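Local coordinates for 450aa long hypothetical fmu protein (Pyrococcus horikoshii, PDB 2YXL) that probably methylates carbon 5 of cytosine in RNA, as a SAM-dependent methyltransferase of the RsmB/NOP family, and binds the cofactor analogue sinefungin, at residues A267-E279 and R296-I309. Sequence-based numbering, arbitrary orientation.
Sequences AAAPGGKTTHLAE and RMKRLKDFVKRMGI. With SFG (sinefungin), chain B.
Two guanidinium groups border Pro270: Arg296 brings an edge to CD, while Arg299 sets its own edge, near NE, against CB. Sinefungin O3' lies over one face of the Arg296 group, displaced toward the rim, 3.0 Å from Arg296 NH2. This is the glycine-rich cofactor loop of the class I methyltransferase fold, with helix 294-306 packed along the loop and the helix that follows it. Arg296 gets there by bending at chi2 (-90°) and chi3, which swings NH2 round to Ala269 O for a weak, bent hydrogen bond (3.3 Å, 126°). Behind it, Ala269 CB sits against the Arg296 backbone carbonyl, and Asp291 takes the Ala269 N-H.

The cis peptide between Ala269 and Pro270 lies at the centre of a tight turn. Pro270 O faces helix 294-306, receiving a CH...O contact from Leu300 CA at 3.2 Å, while the backbone N-H groups of Gly271, Gly272 and Lys273 bind the sinefungin carboxylate at the start of helix 272-280. Lys273 NZ adds a weak bond to OXT and a salt bridge to Asp337. Gly271, at positive phi, passes its CA over Leu300 CD1 at 3.6 Å. With its CG anti to the backbone N (chi1 172°), Leu300 meets Thr274 CG2 tip to tip and lays CD2 beside Ala268 CB.

Farther along, a Schellman motif, with Gly308 at positive phi, ends the helix and brings Ile309 back, so that its CG2 packs on Ala278 CB at 3.6 Å. Met307 crosses Thr275 at about a right angle, its SD 3.3 Å from Thr275 OG1.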
ATOM      1  N   ALA A 267      -8.657  12.880   6.554  1.00 38.76           N
ATOM      2  CA  ALA A 267      -8.382  11.457   6.765  1.00 38.96           C
ATOM      3  C   ALA A 267      -6.864  11.304   6.867  1.00 39.22           C
ATOM      4  O   ALA A 267      -6.162  11.270   5.854  1.00 39.29           O
ATOM      5  CB  ALA A 267      -8.948  10.625   5.628  1.00 38.81           C
ATOM      6  N   ALA A 268      -6.372  11.211   8.102  1.00 39.49           N
ATOM      7  CA  ALA A 268      -4.970  11.511   8.408  1.00 39.66           C
ATOM      8  C   ALA A 268      -4.047  10.329   8.703  1.00 39.80           C
ATOM      9  O   ALA A 268      -2.892  10.336   8.282  1.00 39.76           O
ATOM     10  CB  ALA A 268      -4.894  12.529   9.542  1.00 39.64           C
ATOM     11  N   ALA A 269      -4.547   9.337   9.438  1.00 39.98           N
ATOM     12  CA  ALA A 269      -3.723   8.214   9.897  1.00 40.26           C
ATOM     13  C   ALA A 269      -3.300   7.280   8.752  1.00 40.45           C
ATOM     14  O   ALA A 269      -4.066   7.084   7.806  1.00 40.54           O
ATOM     15  CB  ALA A 269      -4.447   7.441  10.989  1.00 40.16           C
ATOM     16  N   PRO A 270      -2.089   6.685   8.834  1.00 40.64           N
ATOM     17  CA  PRO A 270      -1.096   6.719   9.917  1.00 40.68           C
ATOM     18  C   PRO A 270      -0.298   8.021  10.018  1.00 40.71           C
ATOM     19  O   PRO A 270       0.493   8.178  10.947  1.00 40.86           O
ATOM     20  CB  PRO A 270      -0.161   5.562   9.558  1.00 40.72           C
ATOM     21  CG  PRO A 270      -0.199   5.522   8.076  1.00 40.62           C
ATOM     22  CD  PRO A 270      -1.624   5.847   7.710  1.00 40.69           C
ATOM     23  N   GLY A 271      -0.479   8.929   9.062  1.00 40.68           N
ATOM     24  CA  GLY A 271       0.080  10.272   9.181  1.00 40.49           C
ATOM     25  C   GLY A 271       1.243  10.637   8.282  1.00 40.51           C
ATOM     26  O   GLY A 271       2.024  11.530   8.615  1.00 40.43           O
ATOM     27  N   GLY A 272       1.356   9.963   7.140  1.00 40.36           N
ATOM     28  CA  GLY A 272       2.403  10.270   6.168  1.00 40.03           C
ATOM     29  C   GLY A 272       2.312  11.697   5.664  1.00 39.94           C
ATOM     30  O   GLY A 272       3.322  12.404   5.588  1.00 40.18           O
ATOM     31  N   LYS A 273       1.097  12.128   5.332  1.00 39.64           N
ATOM     32  CA  LYS A 273       0.887  13.459   4.770  1.00 39.34           C
ATOM     33  C   LYS A 273       0.753  14.554   5.825  1.00 39.50           C
ATOM     34  O   LYS A 273       1.280  15.652   5.642  1.00 39.53           O
ATOM     35  CB  LYS A 273      -0.302  13.470   3.814  1.00 39.07           C
ATOM     36  CG  LYS A 273      -0.068  12.667   2.556  1.00 38.42           C
ATOM     37  CD  LYS A 273      -1.208  12.823   1.574  1.00 38.16           C
ATOM     38  CE  LYS A 273      -1.116  11.797   0.450  1.00 38.14           C
ATOM     39  NZ  LYS A 273      -1.240  10.392   0.936  1.00 37.45           N
ATOM     40  N   THR A 274       0.063  14.260   6.926  1.00 39.71           N
ATOM     41  CA  THR A 274      -0.099  15.246   8.004  1.00 39.99           C
ATOM     42  C   THR A 274       1.232  15.598   8.673  1.00 40.12           C
ATOM     43  O   THR A 274       1.438  16.738   9.085  1.00 40.23           O
ATOM     44  CB  THR A 274      -1.177  14.843   9.060  1.00 39.95           C
ATOM     45  OG1 THR A 274      -0.947  15.553  10.283  1.00 40.29           O
ATOM     46  CG2 THR A 274      -1.156  13.365   9.343  1.00 39.99           C
ATOM     47  N   THR A 275       2.135  14.626   8.756  1.00 40.28           N
ATOM     48  CA  THR A 275       3.479  14.880   9.267  1.00 40.40           C
ATOM     49  C   THR A 275       4.317  15.693   8.265  1.00 40.27           C
ATOM     50  O   THR A 275       5.210  16.447   8.659  1.00 40.30           O
ATOM     51  CB  THR A 275       4.190  13.565   9.706  1.00 40.49           C
ATOM     52  OG1 THR A 275       5.229  13.867  10.642  1.00 41.33           O
ATOM     53  CG2 THR A 275       4.773  12.807   8.519  1.00 40.25           C
ATOM     54  N   HIS A 276       4.005  15.547   6.977  1.00 40.12           N
ATOM     55  CA  HIS A 276       4.643  16.315   5.906  1.00 39.91           C
ATOM     56  C   HIS A 276       4.130  17.760   5.877  1.00 39.81           C
ATOM     57  O   HIS A 276       4.900  18.693   5.645  1.00 39.69           O
ATOM     58  CB  HIS A 276       4.404  15.623   4.560  1.00 39.94           C
ATOM     59  CG  HIS A 276       5.283  16.109   3.447  1.00 40.16           C
ATOM     60  ND1 HIS A 276       6.442  16.825   3.662  1.00 40.95           N
ATOM     61  CD2 HIS A 276       5.189  15.943   2.106  1.00 40.21           C
ATOM     62  CE1 HIS A 276       7.009  17.102   2.499  1.00 40.97           C
ATOM     63  NE2 HIS A 276       6.270  16.575   1.540  1.00 40.72           N
ATOM     64  N   LEU A 277       2.830  17.936   6.120  1.00 39.79           N
ATOM     65  CA  LEU A 277       2.217  19.266   6.179  1.00 39.61           C
ATOM     66  C   LEU A 277       2.870  20.118   7.265  1.00 39.58           C
ATOM     67  O   LEU A 277       3.108  21.311   7.066  1.00 39.66           O
ATOM     68  CB  LEU A 277       0.706  19.168   6.426  1.00 39.67           C
ATOM     69  CG  LEU A 277      -0.223  18.534   5.382  1.00 39.53           C
ATOM     70  CD1 LEU A 277      -1.573  18.220   6.011  1.00 39.64           C
ATOM     71  CD2 LEU A 277      -0.406  19.414   4.151  1.00 39.26           C
ATOM     72  N   ALA A 278       3.169  19.489   8.402  1.00 39.42           N
ATOM     73  CA  ALA A 278       3.843  20.149   9.521  1.00 39.27           C
ATOM     74  C   ALA A 278       5.263  20.620   9.181  1.00 39.12           C
ATOM     75  O   ALA A 278       5.705  21.663   9.672  1.00 39.17           O
ATOM     76  CB  ALA A 278       3.861  19.237  10.731  1.00 39.26           C
ATOM     77  N   GLU A 279       5.967  19.852   8.348  1.00 38.96           N
ATOM     78  CA  GLU A 279       7.299  20.226   7.864  1.00 38.82           C
ATOM     79  C   GLU A 279       7.234  21.495   7.024  1.00 38.50           C
ATOM     80  O   GLU A 279       8.050  22.400   7.191  1.00 38.47           O
ATOM     81  CB  GLU A 279       7.914  19.111   7.016  1.00 38.85           C
ATOM     82  CG  GLU A 279       8.306  17.856   7.773  1.00 39.16           C
ATOM     83  CD  GLU A 279       9.165  16.917   6.938  1.00 39.30           C
ATOM     84  OE1 GLU A 279      10.180  17.373   6.360  1.00 40.30           O
ATOM     85  OE2 GLU A 279       8.834  15.718   6.869  1.00 39.20           O
ATOM     86  N   ARG A 296      -4.943   3.030  14.064  1.00 31.46           N
ATOM     87  CA  ARG A 296      -4.134   3.724  13.064  1.00 31.48           C
ATOM     88  C   ARG A 296      -3.714   5.093  13.594  1.00 31.45           C
ATOM     89  O   ARG A 296      -2.639   5.598  13.257  1.00 31.35           O
ATOM     90  CB  ARG A 296      -4.909   3.890  11.753  1.00 31.53           C
ATOM     91  CG  ARG A 296      -5.260   2.593  11.029  1.00 31.95           C
ATOM     92  CD  ARG A 296      -4.200   2.151  10.038  1.00 32.74           C
ATOM     93  NE  ARG A 296      -4.056   3.083   8.919  1.00 33.88           N
ATOM     94  CZ  ARG A 296      -4.827   3.097   7.834  1.00 34.12           C
ATOM     95  NH1 ARG A 296      -5.826   2.232   7.703  1.00 34.40           N
ATOM     96  NH2 ARG A 296      -4.600   3.990   6.877  1.00 34.18           N
ATOM     97  N   MET A 297      -4.573   5.686  14.422  1.00 31.44           N
ATOM     98  CA  MET A 297      -4.317   6.996  15.017  1.00 31.46           C
ATOM     99  C   MET A 297      -3.164   6.950  16.022  1.00 31.49           C
ATOM    100  O   MET A 297      -2.402   7.914  16.137  1.00 31.41           O
ATOM    101  CB  MET A 297      -5.586   7.547  15.678  1.00 31.44           C
ATOM    102  CG  MET A 297      -5.456   8.970  16.214  1.00 31.50           C
ATOM    103  SD  MET A 297      -5.322  10.225  14.925  1.00 31.79           S
ATOM    104  CE  MET A 297      -7.049  10.589  14.623  1.00 31.77           C
ATOM    105  N   LYS A 298      -3.036   5.832  16.737  1.00 31.55           N
ATOM    106  CA  LYS A 298      -1.950   5.663  17.708  1.00 31.67           C
ATOM    107  C   LYS A 298      -0.575   5.632  17.031  1.00 31.62           C
ATOM    108  O   LYS A 298       0.433   5.977  17.653  1.00 31.68           O
ATOM    109  CB  LYS A 298      -2.178   4.433  18.608  1.00 31.70           C
ATOM    110  CG  LYS A 298      -1.926   3.071  17.962  1.00 32.18           C
ATOM    111  CD  LYS A 298      -0.501   2.569  18.212  1.00 32.81           C
ATOM    112  CE  LYS A 298      -0.143   1.395  17.303  1.00 32.99           C
ATOM    113  NZ  LYS A 298      -0.914   0.158  17.622  1.00 33.38           N
ATOM    114  N   ARG A 299      -0.540   5.220  15.763  1.00 31.52           N
ATOM    115  CA  ARG A 299       0.687   5.262  14.972  1.00 31.41           C
ATOM    116  C   ARG A 299       1.045   6.707  14.632  1.00 31.24           C
ATOM    117  O   ARG A 299       2.215   7.088  14.688  1.00 31.17           O
ATOM    118  CB  ARG A 299       0.558   4.429  13.693  1.00 31.54           C
ATOM    119  CG  ARG A 299       0.476   2.924  13.920  1.00 31.92           C
ATOM    120  CD  ARG A 299       1.147   2.146  12.790  1.00 32.82           C
ATOM    121  NE  ARG A 299       0.466   2.304  11.503  1.00 33.44           N
ATOM    122  CZ  ARG A 299      -0.271   1.364  10.914  1.00 33.64           C
ATOM    123  NH1 ARG A 299      -0.843   1.614   9.743  1.00 33.86           N
ATOM    124  NH2 ARG A 299      -0.434   0.173  11.481  1.00 33.26           N
ATOM    125  N   LEU A 300       0.027   7.500  14.295  1.00 31.04           N
ATOM    126  CA  LEU A 300       0.196   8.926  14.014  1.00 30.88           C
ATOM    127  C   LEU A 300       0.731   9.680  15.230  1.00 30.77           C
ATOM    128  O   LEU A 300       1.619  10.520  15.094  1.00 30.86           O
ATOM    129  CB  LEU A 300      -1.115   9.548  13.503  1.00 30.88           C
ATOM    130  CG  LEU A 300      -1.264  11.067  13.302  1.00 30.99           C
ATOM    131  CD1 LEU A 300      -0.102  11.683  12.540  1.00 31.45           C
ATOM    132  CD2 LEU A 300      -2.568  11.386  12.592  1.00 30.93           C
ATOM    133  N   LYS A 301       0.196   9.368  16.408  1.00 30.65           N
ATOM    134  CA  LYS A 301       0.678   9.963  17.654  1.00 30.53           C
ATOM    135  C   LYS A 301       2.128   9.564  17.936  1.00 30.47           C
ATOM    136  O   LYS A 301       2.915  10.378  18.423  1.00 30.47           O
ATOM    137  CB  LYS A 301      -0.228   9.586  18.832  1.00 30.50           C
ATOM    138  CG  LYS A 301      -1.599  10.250  18.807  1.00 30.41           C
ATOM    139  CD  LYS A 301      -2.455   9.788  19.977  1.00 30.51           C
ATOM    140  CE  LYS A 301      -3.872  10.331  19.880  1.00 30.48           C
ATOM    141  NZ  LYS A 301      -4.735   9.850  20.997  1.00 30.42           N
ATOM    142  N   ASP A 302       2.472   8.316  17.616  1.00 30.39           N
ATOM    143  CA  ASP A 302       3.845   7.824  17.747  1.00 30.35           C
ATOM    144  C   ASP A 302       4.807   8.550  16.808  1.00 30.24           C
ATOM    145  O   ASP A 302       5.917   8.899  17.209  1.00 30.22           O
ATOM    146  CB  ASP A 302       3.915   6.313  17.508  1.00 30.40           C
ATOM    147  CG  ASP A 302       3.468   5.504  18.713  1.00 30.74           C
ATOM    148  OD1 ASP A 302       3.130   4.313  18.532  1.00 31.07           O
ATOM    149  OD2 ASP A 302       3.457   6.048  19.840  1.00 31.13           O
ATOM    150  N   PHE A 303       4.375   8.774  15.566  1.00 30.10           N
ATOM    151  CA  PHE A 303       5.170   9.512  14.583  1.00 30.03           C
ATOM    152  C   PHE A 303       5.346  10.980  14.974  1.00 29.97           C
ATOM    153  O   PHE A 303       6.467  11.490  14.988  1.00 29.96           O
ATOM    154  CB  PHE A 303       4.552   9.413  13.178  1.00 29.99           C
ATOM    155  CG  PHE A 303       4.860   8.125  12.455  1.00 29.83           C
ATOM    156  CD1 PHE A 303       3.833   7.269  12.071  1.00 29.67           C
ATOM    157  CD2 PHE A 303       6.171   7.776  12.143  1.00 29.82           C
ATOM    158  CE1 PHE A 303       4.105   6.079  11.396  1.00 29.59           C
ATOM    159  CE2 PHE A 303       6.452   6.590  11.468  1.00 29.96           C
ATOM    160  CZ  PHE A 303       5.415   5.740  11.096  1.00 29.74           C
ATOM    161  N   VAL A 304       4.236  11.642  15.303  1.00 29.89           N
ATOM    162  CA  VAL A 304       4.224  13.072  15.629  1.00 29.82           C
ATOM    163  C   VAL A 304       5.279  13.473  16.670  1.00 29.81           C
ATOM    164  O   VAL A 304       6.086  14.371  16.417  1.00 29.81           O
ATOM    165  CB  VAL A 304       2.792  13.551  16.026  1.00 29.83           C
ATOM    166  CG1 VAL A 304       2.826  14.792  16.917  1.00 29.79           C
ATOM    167  CG2 VAL A 304       1.966  13.819  14.777  1.00 29.78           C
ATOM    168  N   LYS A 305       5.290  12.796  17.818  1.00 29.77           N
ATOM    169  CA  LYS A 305       6.224  13.143  18.895  1.00 29.76           C
ATOM    170  C   LYS A 305       7.667  12.718  18.599  1.00 29.68           C
ATOM    171  O   LYS A 305       8.613  13.421  18.964  1.00 29.70           O
ATOM    172  CB  LYS A 305       5.731  12.628  20.262  1.00 29.79           C
ATOM    173  CG  LYS A 305       5.546  11.110  20.393  1.00 29.92           C
ATOM    174  CD  LYS A 305       6.750  10.421  21.047  1.00 30.05           C
ATOM    175  CE  LYS A 305       6.894  10.773  22.530  1.00 29.96           C
ATOM    176  NZ  LYS A 305       5.761  10.275  23.361  1.00 30.00           N
ATOM    177  N   ARG A 306       7.821  11.578  17.928  1.00 29.57           N
ATOM    178  CA  ARG A 306       9.131  11.052  17.546  1.00 29.46           C
ATOM    179  C   ARG A 306       9.794  11.929  16.480  1.00 29.37           C
ATOM    180  O   ARG A 306      11.016  12.087  16.471  1.00 29.36           O
ATOM    181  CB  ARG A 306       8.993   9.597  17.074  1.00 29.49           C
ATOM    182  CG  ARG A 306      10.241   8.960  16.466  1.00 29.59           C
ATOM    183  CD  ARG A 306      10.371   7.475  16.821  1.00 29.79           C
ATOM    184  NE  ARG A 306       9.086   6.778  16.921  1.00 29.85           N
ATOM    185  CZ  ARG A 306       8.471   6.162  15.915  1.00 29.95           C
ATOM    186  NH1 ARG A 306       9.008   6.146  14.701  1.00 30.02           N
ATOM    187  NH2 ARG A 306       7.307   5.561  16.124  1.00 29.99           N
ATOM    188  N   MET A 307       8.974  12.508  15.605  1.00 29.27           N
ATOM    189  CA  MET A 307       9.454  13.390  14.540  1.00 29.14           C
ATOM    190  C   MET A 307       9.508  14.861  14.968  1.00 29.05           C
ATOM    191  O   MET A 307       9.829  15.741  14.163  1.00 29.04           O
ATOM    192  CB  MET A 307       8.599  13.223  13.279  1.00 29.14           C
ATOM    193  CG  MET A 307       8.732  11.852  12.626  1.00 29.11           C
ATOM    194  SD  MET A 307       7.560  11.577  11.284  1.00 29.21           S
ATOM    195  CE  MET A 307       8.268  12.595   9.988  1.00 29.42           C
ATOM    196  N   GLY A 308       9.198  15.121  16.238  1.00 28.93           N
ATOM    197  CA  GLY A 308       9.293  16.463  16.811  1.00 28.68           C
ATOM    198  C   GLY A 308       8.190  17.426  16.408  1.00 28.51           C
ATOM    199  O   GLY A 308       8.330  18.641  16.581  1.00 28.51           O
ATOM    200  N   ILE A 309       7.098  16.890  15.869  1.00 28.32           N
ATOM    201  CA  ILE A 309       5.921  17.690  15.527  1.00 28.13           C
ATOM    202  C   ILE A 309       5.188  18.081  16.814  1.00 27.90           C
ATOM    203  O   ILE A 309       5.067  17.271  17.737  1.00 27.88           O
ATOM    204  CB  ILE A 309       4.943  16.922  14.592  1.00 28.23           C
ATOM    205  CG1 ILE A 309       5.689  16.152  13.481  1.00 28.23           C
ATOM    206  CG2 ILE A 309       3.861  17.858  14.045  1.00 28.20           C
ATOM    207  CD1 ILE A 309       6.438  17.009  12.465  1.00 28.60           C
TER
HETATM  208  N   SFG B5748      -3.630  10.445   4.593  1.00 75.25           N
HETATM  209  CA  SFG B5748      -3.094   9.242   5.254  1.00 75.30           C
HETATM  210  C   SFG B5748      -1.553   9.240   5.183  1.00 75.22           C
HETATM  211  O   SFG B5748      -0.940   8.575   6.044  1.00 75.22           O
HETATM  212  OXT SFG B5748      -1.015   9.915   4.279  1.00 75.15           O
HETATM  213  CB  SFG B5748      -3.691   7.973   4.615  1.00 75.33           C
HETATM  214  CG  SFG B5748      -5.210   7.892   4.854  1.00 75.63           C
HETATM  215  CD  SFG B5748      -5.835   6.597   4.310  1.00 76.08           C
HETATM  216  NE  SFG B5748      -5.671   6.571   2.849  1.00 76.02           N
HETATM  217  C5' SFG B5748      -7.348   6.505   4.605  1.00 77.17           C
HETATM  218  C4' SFG B5748      -7.729   6.720   6.092  1.00 77.98           C
HETATM  219  O4' SFG B5748      -9.074   7.255   6.086  1.00 78.53           O
HETATM  220  C3' SFG B5748      -7.807   5.424   6.919  1.00 78.30           C
HETATM  221  O3' SFG B5748      -6.895   5.524   8.021  1.00 77.81           O
HETATM  222  C2' SFG B5748      -9.259   5.374   7.418  1.00 78.74           C
HETATM  223  O2' SFG B5748      -9.327   4.930   8.779  1.00 78.56           O
HETATM  224  C1' SFG B5748      -9.660   6.843   7.335  1.00 79.37           C
HETATM  225  N9  SFG B5748     -11.130   7.089   7.265  1.00 79.66           N
HETATM  226  C8  SFG B5748     -12.014   6.433   6.509  1.00 79.80           C
HETATM  227  N7  SFG B5748     -13.232   6.940   6.700  1.00 79.87           N
HETATM  228  C5  SFG B5748     -13.126   7.927   7.585  1.00 79.96           C
HETATM  229  C6  SFG B5748     -14.039   8.805   8.166  1.00 79.83           C
HETATM  230  N6  SFG B5748     -15.332   8.749   7.854  1.00 79.71           N
HETATM  231  N1  SFG B5748     -13.593   9.715   9.051  1.00 79.73           N
HETATM  232  C2  SFG B5748     -12.307   9.780   9.371  1.00 79.81           C
HETATM  233  N3  SFG B5748     -11.414   8.957   8.835  1.00 79.86           N
HETATM  234  C4  SFG B5748     -11.791   8.025   7.942  1.00 79.86           C